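Local coordinates for protein probable hydrogenase maturation factor HypB (Methanocaldococcus jannaschii, PDB 2HF9) that binds GTP, probably hydrolyses it slowly, and probably takes part in nickel insertion during maturation of [NiFe] hydrogenases, at residues 78-81 with 82-85; 51-54 with 55-58; 57-60 with 61-65. One frame throughout, in Å; residues are numbered along the deposited sequence.

All three contacts are local, made along a helix or, in contact 3, where a helix runs out into a turn. Contacts 2 and 3 share helix 51-62 and overlap at Lys57 and Leu58. Contact 1 lies on helix 78-85. Contact 2 is the buried one, and contacts 1 and 3 are each part buried, part exposed. Contacts 1 and 2 meet at the same magnesium ion and nucleotide, so phosphate and metal chemistry dominates there. Asp80 and Thr52 both bind the metal, and Arg83 of contact 1 forms a salt bridge with Glu56 of contact 2. Contact 3 binds no ligand. It finishes the P-loop helix with backbone bonds, leucine packing and one amide.

Contact 1: residues 78-81 with 82-85; sequences KFDA and ERME. With MG (magnesium ion), chain C; GSP (5'-guanosine-diphosphate-monothiophosphate), chain E.
Asp80 and Arg83 form a local contact within helix 78-85, where two opposite charges lie side by side at the nucleotide. The helix connects strands 68-74 and 90-95 in a beta-alpha-beta unit. The carboxylate and guanidinium planes are 87° apart. Asp80 OD1 is 4.1 Å from Arg83 NH1 and well out of the guanidinium plane, so the pair attracts by charge without a direct bond. A water joins them instead. It donates to Asp80 OD1 and accepts from Arg83 NH1 at 2.8 Å, in the plane at the guanidinium edge.

The other carboxylate oxygen, Asp80 OD2, binds the magnesium ion at 2.1 Å. Thr52 and Glu125 bind the same ion. Asp80 OD1 also takes a salt bridge from Lys158 of the second subunit, so both oxygens are engaged. The Arg83 chain bends at chi3 (72°), which turns its end to the alpha phosphate. NH1 donates to GSP O2A at 2.9 Å, and NH2 makes a weak bond to GSP O1A. Glu56 forms a salt bridge with NH2 and would steady the guanidinium from helix 51-62.

The backbone bond from Met84 N to Asp80 O measures 3.0 Å. Met84 turns its side chain inward onto Ile55, Cys70 and Ala72. On the solvent side Glu82 OE2 lies alongside Lys78 CB at 3.8 Å. An aspartate on the metal, an arginine on the alpha phosphate and a lysine from the partner subunit contribute to a nucleotide site shared across the dimer, consistent with the SIMIBI class of GTPases.

Contact 2: residues 51-54 with 55-58; sequences KTLL and IEKL. With MG (magnesium ion), chain C; GSP (5'-guanosine-diphosphate-monothiophosphate), chain E.
Leu53 and Glu56 meet one turn apart on helix 51-62, next to the nucleotide, with Leu53 CD1 3.6 Å from Glu56 OE2. The first turn of this helix grips the phosphates. Lys51 holds GSP O1B twice, through its backbone N and through NZ, the latter at 3.0 Å. Bends at chi3 (-73°) and chi4 (-55°) curl the lysine chain back over the beta phosphate. Lys51 NZ also comes 3.2 Å from the thiophosphate sulfur, GSP S1G. With alanine in place of this lysine, O1B would probably keep the backbone N as its one remaining bond from this residue, and the phosphate charge would be less balanced. Thr52 N donates to GSP O2B, and Leu53 N to GSP O1A at 2.9 Å. Thr52 OG1 binds the magnesium ion at 2.1 Å, alongside Asp80 and Glu125.

Lys51 and Thr52 close the P-loop (Walker A) motif, in which backbone amides at the start of a helix and one lysine wrap the phosphates. The amino end of the helix probably adds to the pull on their charge. Leu53 CD2 reaches the base as well, 3.5 Å from GSP C8.

Further out, helix bonds fix these residues. Glu56 N donates to Thr52 O at 2.8 Å with an N-H...O angle of 167°. The buried Glu56 carboxylate has partners for both oxygens: Lys86 makes a salt bridge at OE1, and OE2 faces Arg83. On the inner side Leu54 CG packs on Leu58 CD1 at 4.1 Å. Beyond them, Ile55 and Leu58 rest on Phe123 of strand 121-125, while Leu54 and Leu58 lean on helix 211-224.

Contact 3: residues 57-60 with 61-65; sequences KLID and NLKDK
The Asn61 amide reaches back to Lys57 O, which lies 21° out of the amide plane. It does so near the carboxyl end of helix 51-62, the helix that follows the P-loop. Asn61 ND2 donates to Lys57 O at 2.8 Å, and Asn61 N donates to the same oxygen. The two donors come from opposite faces of the carbonyl plane, so this oxygen has two bonds. With CG beside the backbone N (chi1 -69°), the Asn61 side chain folds back along the helix toward that carbonyl. Phe211 of helix 211-224 packs against Asn61 and Leu58.

The helix bonds become less regular from here. Leu62 N makes a weak bond to Leu58 O and a further one to Ile59 O at 3.3 Å. Lys63 N also donates to Ile59 O. Leu58 CD2 and Leu62 CD1 pack on the inner side at 4.3 Å. Leu62 also touches Ile68 and Leu121, which ties this helix end to the sheet.

Asp60 OD1 is 4.4 Å from Lys63 NZ, too far for a salt bridge, and is hydrogen-bonded to His87. A water donates both to Asp60 O at 2.7 Å and to Asp64 OD1.

Contact 1: residues 78-81 with 82-85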
loop_
_atom_site.group_PDB
_atom_site.type_symbol
_atom_site.label_atom_id
_atom_site.label_comp_id
_atom_site.label_asym_id
_atom_site.label_seq_id
_atom_site.Cartn_x
_atom_site.Cartn_y
_atom_site.Cartn_z
ATOM N N LYS A 78 7.337 4.097 15.814
ATOM C CA LYS A 78 8.177 5.214 16.262
ATOM C C LYS A 78 8.453 6.270 15.183
ATOM O O LYS A 78 8.492 7.453 15.488
ATOM C CB LYS A 78 9.491 4.724 16.890
ATOM C CG LYS A 78 10.425 3.998 15.931
ATOM C CD LYS A 78 11.761 3.685 16.583
ATOM C CE LYS A 78 12.665 2.920 15.624
ATOM N NZ LYS A 78 13.951 2.515 16.268
ATOM N N PHE A 79 8.637 5.841 13.934
ATOM C CA PHE A 79 8.963 6.775 12.846
ATOM C C PHE A 79 7.957 7.922 12.750
ATOM O O PHE A 79 8.334 9.095 12.723
ATOM C CB PHE A 79 9.071 6.046 11.501
ATOM C CG PHE A 79 10.222 5.078 11.423
ATOM C CD1 PHE A 79 10.004 3.710 11.536
ATOM C CD2 PHE A 79 11.522 5.538 11.248
ATOM C CE1 PHE A 79 11.068 2.810 11.468
ATOM C CE2 PHE A 79 12.590 4.652 11.184
ATOM C CZ PHE A 79 12.361 3.281 11.294
ATOM N N ASP A 80 6.675 7.579 12.712
ATOM C CA ASP A 80 5.631 8.592 12.585
ATOM C C ASP A 80 5.255 9.230 13.912
ATOM O O ASP A 80 4.898 10.409 13.951
ATOM C CB ASP A 80 4.405 8.012 11.892
ATOM C CG ASP A 80 4.676 7.667 10.443
ATOM O OD1 ASP A 80 5.769 7.996 9.927
ATOM O OD2 ASP A 80 3.787 7.079 9.807
ATOM N N ALA A 81 5.330 8.451 14.991
ATOM C CA ALA A 81 5.103 8.984 16.334
ATOM C C ALA A 81 6.076 10.130 16.623
ATOM O O ALA A 81 5.657 11.207 17.056
ATOM C CB ALA A 81 5.236 7.885 17.382
ATOM N N GLU A 82 7.363 9.897 16.359
ATOM C CA GLU A 82 8.414 10.901 16.579
ATOM C C GLU A 82 8.192 12.166 15.741
ATOM O O GLU A 82 8.411 13.287 16.223
ATOM C CB GLU A 82 9.802 10.304 16.318
ATOM C CG GLU A 82 10.286 9.359 17.422
ATOM C CD GLU A 82 11.546 8.587 17.055
ATOM O OE1 GLU A 82 12.250 8.988 16.102
ATOM O OE2 GLU A 82 11.837 7.573 17.729
ATOM N N ARG A 83 7.740 11.981 14.500
ATOM C CA ARG A 83 7.390 13.104 13.619
ATOM C C ARG A 83 6.253 13.952 14.191
ATOM O O ARG A 83 6.349 15.176 14.219
ATOM C CB ARG A 83 7.056 12.616 12.202
ATOM C CG ARG A 83 8.286 12.416 11.321
ATOM C CD ARG A 83 7.971 11.700 10.012
ATOM N NE ARG A 83 7.231 12.537 9.063
ATOM C CZ ARG A 83 6.832 12.139 7.857
ATOM N NH1 ARG A 83 7.092 10.911 7.428
ATOM N NH2 ARG A 83 6.159 12.973 7.075
ATOM N N MET A 84 5.191 13.303 14.665
ATOM C CA MET A 84 4.047 14.015 15.238
ATOM C C MET A 84 4.382 14.696 16.559
ATOM O O MET A 84 3.841 15.761 16.867
ATOM C CB MET A 84 2.865 13.071 15.426
ATOM C CG MET A 84 2.326 12.516 14.128
ATOM S SD MET A 84 1.162 11.191 14.424
ATOM C CE MET A 84 1.075 10.495 12.778
ATOM N N GLU A 85 5.268 14.068 17.330
ATOM C CA GLU A 85 5.714 14.591 18.622
ATOM C C GLU A 85 6.420 15.946 18.523
ATOM O O GLU A 85 6.174 16.831 19.344
ATOM C CB GLU A 85 6.613 13.574 19.332
ATOM C CG GLU A 85 5.855 12.495 20.085
ATOM C CD GLU A 85 6.761 11.438 20.704
ATOM O OE1 GLU A 85 8.000 11.617 20.720
ATOM O OE2 GLU A 85 6.228 10.419 21.182
HETATM MG MG MG C . 3.120 7.892 7.958
HETATM P PG GSP E . 3.488 5.667 5.683
HETATM O O3B GSP E . 3.551 6.923 4.680
HETATM S S1G GSP E . 2.417 4.474 5.052
HETATM O O2G GSP E . 4.924 5.115 5.762
HETATM O O3G GSP E . 3.040 6.154 7.071
HETATM P PB GSP E . 2.644 8.251 4.810
HETATM O O1B GSP E . 1.382 8.035 4.073
HETATM O O2B GSP E . 2.431 8.683 6.204
HETATM P PA GSP E . 4.535 10.424 4.385
HETATM O O1A GSP E . 3.875 11.555 5.078
HETATM O O2A GSP E . 5.628 9.837 5.202
HETATM O O3A GSP E . 3.478 9.304 3.914
HETATM O "O5'" GSP E . 5.044 10.939 2.956
HETATM C "C5'" GSP E . 5.681 10.062 2.047
HETATM C "C4'" GSP E . 6.641 10.847 1.158
HETATM O "O4'" GSP E . 5.924 11.660 0.244
HETATM C "C3'" GSP E . 7.555 11.780 1.935
HETATM O "O3'" GSP E . 8.811 11.710 1.299
HETATM C "C2'" GSP E . 6.943 13.150 1.738
HETATM O "O2'" GSP E . 7.906 14.170 1.744
HETATM C "C1'" GSP E . 6.318 13.018 0.363
HETATM N N9 GSP E . 5.113 13.821 0.103
HETATM C C8 GSP E . 3.925 13.824 0.791
HETATM N N7 GSP E . 3.081 14.673 0.162
HETATM C C5 GSP E . 3.705 15.192 -0.920
HETATM C C6 GSP E . 3.306 16.096 -1.903
HETATM O O6 GSP E . 2.176 16.582 -1.880
HETATM N N1 GSP E . 4.191 16.434 -2.912
HETATM C C2 GSP E . 5.463 15.886 -2.939
HETATM N N2 GSP E . 6.312 16.218 -3.905
HETATM N N3 GSP E . 5.854 14.987 -1.963
HETATM C C4 GSP E . 4.982 14.650 -0.974
HETATM O O HOH W 1 8.073 8.574 8.582
HETATM O O HOH W 2 5.033 8.278 7.357
#

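Contact 2: residues 51-54 with 55-58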
loop_
_atom_site.group_PDB
_atom_site.type_symbol
_atom_site.label_atom_id
_atom_site.label_comp_id
_atom_site.label_asym_id
_atom_site.label_seq_id
_atom_site.Cartn_x
_atom_site.Cartn_y
_atom_site.Cartn_z
ATOM N N LYS A 51 0.012 10.614 4.629
ATOM C CA LYS A 51 -0.790 10.696 5.861
ATOM C C LYS A 51 -0.077 11.477 6.962
ATOM O O LYS A 51 -0.656 12.374 7.576
ATOM C CB LYS A 51 -1.151 9.295 6.386
ATOM C CG LYS A 51 -1.944 8.411 5.424
ATOM C CD LYS A 51 -2.348 7.068 6.071
ATOM C CE LYS A 51 -1.167 6.103 6.246
ATOM N NZ LYS A 51 -0.442 5.850 4.971
ATOM N N THR A 52 1.181 11.129 7.217
ATOM C CA THR A 52 1.935 11.769 8.298
ATOM C C THR A 52 2.193 13.239 8.000
ATOM O O THR A 52 1.968 14.089 8.858
ATOM C CB THR A 52 3.244 11.038 8.611
ATOM O OG1 THR A 52 2.947 9.683 8.967
ATOM C CG2 THR A 52 3.965 11.705 9.782
ATOM N N LEU A 53 2.640 13.536 6.781
ATOM C CA LEU A 53 2.869 14.923 6.384
ATOM C C LEU A 53 1.592 15.763 6.492
ATOM O O LEU A 53 1.642 16.910 6.929
ATOM C CB LEU A 53 3.469 15.008 4.980
ATOM C CG LEU A 53 4.039 16.368 4.546
ATOM C CD1 LEU A 53 5.017 16.954 5.570
ATOM C CD2 LEU A 53 4.704 16.244 3.181
ATOM N N LEU A 54 0.455 15.185 6.107
ATOM C CA LEU A 54 -0.840 15.849 6.254
ATOM C C LEU A 54 -1.162 16.118 7.721
ATOM O O LEU A 54 -1.568 17.227 8.081
ATOM C CB LEU A 54 -1.961 15.026 5.605
ATOM C CG LEU A 54 -3.391 15.578 5.715
ATOM C CD1 LEU A 54 -3.512 16.983 5.107
ATOM C CD2 LEU A 54 -4.396 14.624 5.079
ATOM N N ILE A 55 -0.978 15.101 8.560
ATOM C CA ILE A 55 -1.237 15.223 9.997
ATOM C C ILE A 55 -0.328 16.295 10.617
ATOM O O ILE A 55 -0.792 17.137 11.400
ATOM C CB ILE A 55 -1.113 13.847 10.717
ATOM C CG1 ILE A 55 -2.360 12.997 10.442
ATOM C CG2 ILE A 55 -0.911 14.021 12.229
ATOM C CD1 ILE A 55 -2.219 11.530 10.811
ATOM N N GLU A 56 0.946 16.276 10.233
ATOM C CA GLU A 56 1.925 17.278 10.674
ATOM C C GLU A 56 1.464 18.692 10.337
ATOM O O GLU A 56 1.461 19.568 11.201
ATOM C CB GLU A 56 3.297 17.024 10.042
ATOM C CG GLU A 56 4.039 15.828 10.606
ATOM C CD GLU A 56 5.413 15.659 9.991
ATOM O OE1 GLU A 56 6.408 15.803 10.723
ATOM O OE2 GLU A 56 5.505 15.404 8.776
ATOM N N LYS A 57 1.066 18.899 9.083
ATOM C CA LYS A 57 0.568 20.199 8.632
ATOM C C LYS A 57 -0.705 20.610 9.366
ATOM O O LYS A 57 -0.863 21.776 9.732
ATOM C CB LYS A 57 0.344 20.212 7.111
ATOM C CG LYS A 57 1.620 20.097 6.273
ATOM C CD LYS A 57 2.518 21.308 6.435
ATOM C CE LYS A 57 3.714 21.251 5.499
ATOM N NZ LYS A 57 4.580 22.451 5.699
ATOM N N LEU A 58 -1.610 19.653 9.581
ATOM C CA LEU A 58 -2.835 19.918 10.338
ATOM C C LEU A 58 -2.565 20.325 11.788
ATOM O O LEU A 58 -3.174 21.280 12.286
ATOM C CB LEU A 58 -3.794 18.727 10.277
ATOM C CG LEU A 58 -4.487 18.471 8.932
ATOM C CD1 LEU A 58 -5.247 17.155 8.982
ATOM C CD2 LEU A 58 -5.420 19.613 8.546
HETATM MG MG MG C . 3.120 7.892 7.958
HETATM P PG GSP E . 3.488 5.667 5.683
HETATM O O3B GSP E . 3.551 6.923 4.680
HETATM S S1G GSP E . 2.417 4.474 5.052
HETATM O O2G GSP E . 4.924 5.115 5.762
HETATM O O3G GSP E . 3.040 6.154 7.071
HETATM P PB GSP E . 2.644 8.251 4.810
HETATM O O1B GSP E . 1.382 8.035 4.073
HETATM O O2B GSP E . 2.431 8.683 6.204
HETATM P PA GSP E . 4.535 10.424 4.385
HETATM O O1A GSP E . 3.875 11.555 5.078
HETATM O O2A GSP E . 5.628 9.837 5.202
HETATM O O3A GSP E . 3.478 9.304 3.914
HETATM O "O5'" GSP E . 5.044 10.939 2.956
HETATM C "C5'" GSP E . 5.681 10.062 2.047
HETATM C "C4'" GSP E . 6.641 10.847 1.158
HETATM O "O4'" GSP E . 5.924 11.660 0.244
HETATM C "C3'" GSP E . 7.555 11.780 1.935
HETATM O "O3'" GSP E . 8.811 11.710 1.299
HETATM C "C2'" GSP E . 6.943 13.150 1.738
HETATM O "O2'" GSP E . 7.906 14.170 1.744
HETATM C "C1'" GSP E . 6.318 13.018 0.363
HETATM N N9 GSP E . 5.113 13.821 0.103
HETATM C C8 GSP E . 3.925 13.824 0.791
HETATM N N7 GSP E . 3.081 14.673 0.162
HETATM C C5 GSP E . 3.705 15.192 -0.920
HETATM C C6 GSP E . 3.306 16.096 -1.903
HETATM O O6 GSP E . 2.176 16.582 -1.880
HETATM N N1 GSP E . 4.191 16.434 -2.912
HETATM C C2 GSP E . 5.463 15.886 -2.939
HETATM N N2 GSP E . 6.312 16.218 -3.905
HETATM N N3 GSP E . 5.854 14.987 -1.963
HETATM C C4 GSP E . 4.982 14.650 -0.974
HETATM O O HOH W 2 5.033 8.278 7.357
#

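Contact 3: residues 57-60 with 61-65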
loop_
_atom_site.group_PDB
_atom_site.type_symbol
_atom_site.label_atom_id
_atom_site.label_comp_id
_atom_site.label_asym_id
_atom_site.label_seq_id
_atom_site.Cartn_x
_atom_site.Cartn_y
_atom_site.Cartn_z
ATOM N N LYS A 57 1.066 18.899 9.083
ATOM C CA LYS A 57 0.568 20.199 8.632
ATOM C C LYS A 57 -0.705 20.610 9.366
ATOM O O LYS A 57 -0.863 21.776 9.732
ATOM C CB LYS A 57 0.344 20.212 7.111
ATOM C CG LYS A 57 1.620 20.097 6.273
ATOM C CD LYS A 57 2.518 21.308 6.435
ATOM C CE LYS A 57 3.714 21.251 5.499
ATOM N NZ LYS A 57 4.580 22.451 5.699
ATOM N N LEU A 58 -1.610 19.653 9.581
ATOM C CA LEU A 58 -2.835 19.918 10.338
ATOM C C LEU A 58 -2.565 20.325 11.788
ATOM O O LEU A 58 -3.174 21.280 12.286
ATOM C CB LEU A 58 -3.794 18.727 10.277
ATOM C CG LEU A 58 -4.487 18.471 8.932
ATOM C CD1 LEU A 58 -5.247 17.155 8.982
ATOM C CD2 LEU A 58 -5.420 19.613 8.546
ATOM N N ILE A 59 -1.662 19.609 12.456
ATOM C CA ILE A 59 -1.223 19.979 13.810
ATOM C C ILE A 59 -0.718 21.426 13.845
ATOM O O ILE A 59 -1.223 22.244 14.616
ATOM C CB ILE A 59 -0.135 19.020 14.360
ATOM C CG1 ILE A 59 -0.712 17.618 14.577
ATOM C CG2 ILE A 59 0.449 19.553 15.685
ATOM C CD1 ILE A 59 0.346 16.522 14.675
ATOM N N ASP A 60 0.264 21.734 12.998
ATOM C CA ASP A 60 0.855 23.077 12.928
ATOM C C ASP A 60 -0.187 24.181 12.783
ATOM O O ASP A 60 -0.068 25.246 13.392
ATOM C CB ASP A 60 1.834 23.174 11.753
ATOM C CG ASP A 60 3.111 22.398 11.983
ATOM O OD1 ASP A 60 3.292 21.852 13.087
ATOM O OD2 ASP A 60 3.940 22.334 11.050
ATOM N N ASN A 61 -1.208 23.919 11.975
ATOM C CA ASN A 61 -2.150 24.962 11.601
ATOM C C ASN A 61 -3.421 25.020 12.449
ATOM O O ASN A 61 -4.184 25.979 12.356
ATOM C CB ASN A 61 -2.433 24.898 10.094
ATOM C CG ASN A 61 -1.222 25.319 9.269
ATOM O OD1 ASN A 61 -0.881 26.504 9.216
ATOM N ND2 ASN A 61 -0.545 24.347 8.652
ATOM N N LEU A 62 -3.611 24.024 13.314
ATOM C CA LEU A 62 -4.803 23.960 14.163
ATOM C C LEU A 62 -4.498 24.018 15.661
ATOM O O LEU A 62 -5.416 24.175 16.470
ATOM C CB LEU A 62 -5.624 22.700 13.851
ATOM C CG LEU A 62 -6.337 22.611 12.499
ATOM C CD1 LEU A 62 -6.842 21.185 12.252
ATOM C CD2 LEU A 62 -7.472 23.619 12.403
ATOM N N LYS A 63 -3.222 23.902 16.025
ATOM C CA LYS A 63 -2.836 23.805 17.443
ATOM C C LYS A 63 -3.104 25.082 18.248
ATOM O O LYS A 63 -3.165 25.037 19.476
ATOM C CB LYS A 63 -1.379 23.352 17.604
ATOM C CG LYS A 63 -0.326 24.315 17.082
ATOM C CD LYS A 63 1.054 23.685 17.173
ATOM C CE LYS A 63 2.148 24.693 16.878
ATOM N NZ LYS A 63 3.487 24.040 16.881
ATOM N N ASP A 64 -3.270 26.205 17.552
ATOM C CA ASP A 64 -3.602 27.484 18.199
ATOM C C ASP A 64 -5.059 27.523 18.660
ATOM O O ASP A 64 -5.417 28.275 19.569
ATOM C CB ASP A 64 -3.320 28.659 17.253
ATOM C CG ASP A 64 -4.154 28.604 15.977
ATOM O OD1 ASP A 64 -3.647 28.100 14.955
ATOM O OD2 ASP A 64 -5.322 29.051 15.992
ATOM N N LYS A 65 -5.884 26.697 18.022
ATOM C CA LYS A 65 -7.322 26.675 18.238
ATOM C C LYS A 65 -7.747 25.421 18.997
ATOM O O LYS A 65 -8.712 25.455 19.763
ATOM C CB LYS A 65 -8.036 26.739 16.886
ATOM C CG LYS A 65 -9.542 26.936 16.941
ATOM C CD LYS A 65 -10.068 27.268 15.554
ATOM C CE LYS A 65 -11.578 27.272 15.518
ATOM N NZ LYS A 65 -12.083 27.498 14.134
HETATM O O HOH W 3 -1.345 27.048 14.925
#